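Local coordinates for beta-glucanase (Clostridium thermocellum, PDB 3WVJ), which hydrolyses mixed-linkage beta-1,3-1,4-glucans such as lichenan as an endo-acting family 16 glycoside hydrolase with a beta-jellyroll fold, at residues A10-S13 with N14-S17. Residues are numbered along the deposited sequence; the frame is centred on the assembly and turned at random.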
# COMPACT_ATOMS: atom_id res chain seq x y z
N ALA A 10 -7.01 4.19 12.39
CA ALA A 10 -7.30 5.39 11.67
C ALA A 10 -8.49 5.13 10.77
O ALA A 10 -8.34 4.51 9.70
CB ALA A 10 -6.12 5.83 10.84
N VAL A 11 -9.67 5.62 11.15
CA VAL A 11 -10.80 5.54 10.22
C VAL A 11 -10.86 6.87 9.51
O VAL A 11 -11.07 7.90 10.19
CB VAL A 11 -12.15 5.38 10.95
CG1 VAL A 11 -13.28 5.50 9.95
CG2 VAL A 11 -12.24 4.03 11.66
N PHE A 12 -10.72 6.89 8.18
CA PHE A 12 -10.55 8.18 7.48
C PHE A 12 -11.79 9.10 7.40
O PHE A 12 -11.69 10.24 6.95
CB PHE A 12 -9.89 8.01 6.12
CG PHE A 12 -8.53 7.38 6.21
CD1 PHE A 12 -7.54 7.94 7.01
CD2 PHE A 12 -8.28 6.18 5.54
CE1 PHE A 12 -6.27 7.31 7.12
CE2 PHE A 12 -7.01 5.58 5.61
CZ PHE A 12 -6.02 6.14 6.40
N SER A 13 -12.93 8.57 7.84
CA SER A 13 -14.15 9.40 8.04
C SER A 13 -14.01 10.27 9.26
O SER A 13 -14.71 11.28 9.40
CB SER A 13 -15.40 8.52 8.14
OG SER A 13 -15.46 7.83 9.37
N ASN A 14 -13.14 9.87 10.17
CA ASN A 14 -12.90 10.65 11.34
C ASN A 14 -11.69 10.24 12.13
O ASN A 14 -11.82 9.34 12.95
CB ASN A 14 -14.09 10.62 12.30
CG ASN A 14 -13.86 11.55 13.46
OD1 ASN A 14 -13.75 12.75 13.25
ND2 ASN A 14 -13.66 11.01 14.66
N PHE A 15 -10.57 10.93 11.96
CA PHE A 15 -9.29 10.45 12.53
C PHE A 15 -8.31 11.57 12.85
O PHE A 15 -8.45 12.69 12.38
CB PHE A 15 -8.59 9.47 11.53
CG PHE A 15 -7.98 10.15 10.33
CD1 PHE A 15 -6.61 10.12 10.13
CD2 PHE A 15 -8.76 10.80 9.40
CE1 PHE A 15 -6.02 10.71 9.02
CE2 PHE A 15 -8.18 11.42 8.28
CZ PHE A 15 -6.80 11.37 8.10
N ASP A 16 -7.27 11.22 13.60
CA ASP A 16 -6.19 12.15 13.94
C ASP A 16 -5.13 12.21 12.82
O ASP A 16 -4.21 11.38 12.71
CB ASP A 16 -5.58 11.79 15.27
CG ASP A 16 -4.45 12.68 15.64
OD1 ASP A 16 -4.32 13.76 15.04
OD2 ASP A 16 -3.69 12.28 16.53
N SER A 17 -5.37 13.20 11.98
CA SER A 17 -4.59 13.64 10.87
C SER A 17 -3.13 13.83 11.24
O SER A 17 -2.25 13.83 10.34
CB SER A 17 -5.11 15.05 10.57
OG SER A 17 -5.14 15.25 9.19
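A type I beta turn from Val11 to Asn14 ends strand 8-11 and reverses the chain, bringing Phe15 back beside Ala10, with their CA atoms 5.5 Å apart. The turn is closed by the amide N of Asn14, which donates to Val11 O at 2.9 Å; the bond bends to 152° at the hydrogen, and the donor stands above the carbonyl plane. Phe15 CB packs 3.2 Å from the same oxygen. Beyond it the two phenylalanines meet in a T-shaped stack: the edge of Phe12 points into the face of Phe15, with planes at 85° and centroids 4.9 Å apart. Phe12 CD1 leads, with CE1 beside it, lying over the middle of the Phe15 ring and 3.7 Å from its CZ. Phe15 CG sits between its own backbone N and carbonyl carbon (chi1 74°), a rotation that lays the ring against the turn, with CD2 near Phe12 CA. Ala10 CB adds a looser apolar contact, 4.4 Å from Phe15 CD1. Both rings also meet Trp20 and rest on Tyr66 of strand 61-72, while the backbone of Phe12 pairs with Glu209 of strand 204-214. Ser13 and Asn14 thus form the exposed side of the turn, while Phe12 joins an aromatic cluster against the jellyroll strands; its weakly positive C-H edge probably meets the electron-rich face of Phe15, adding electrostatic attraction to dispersion beside one backbone hydrogen bond.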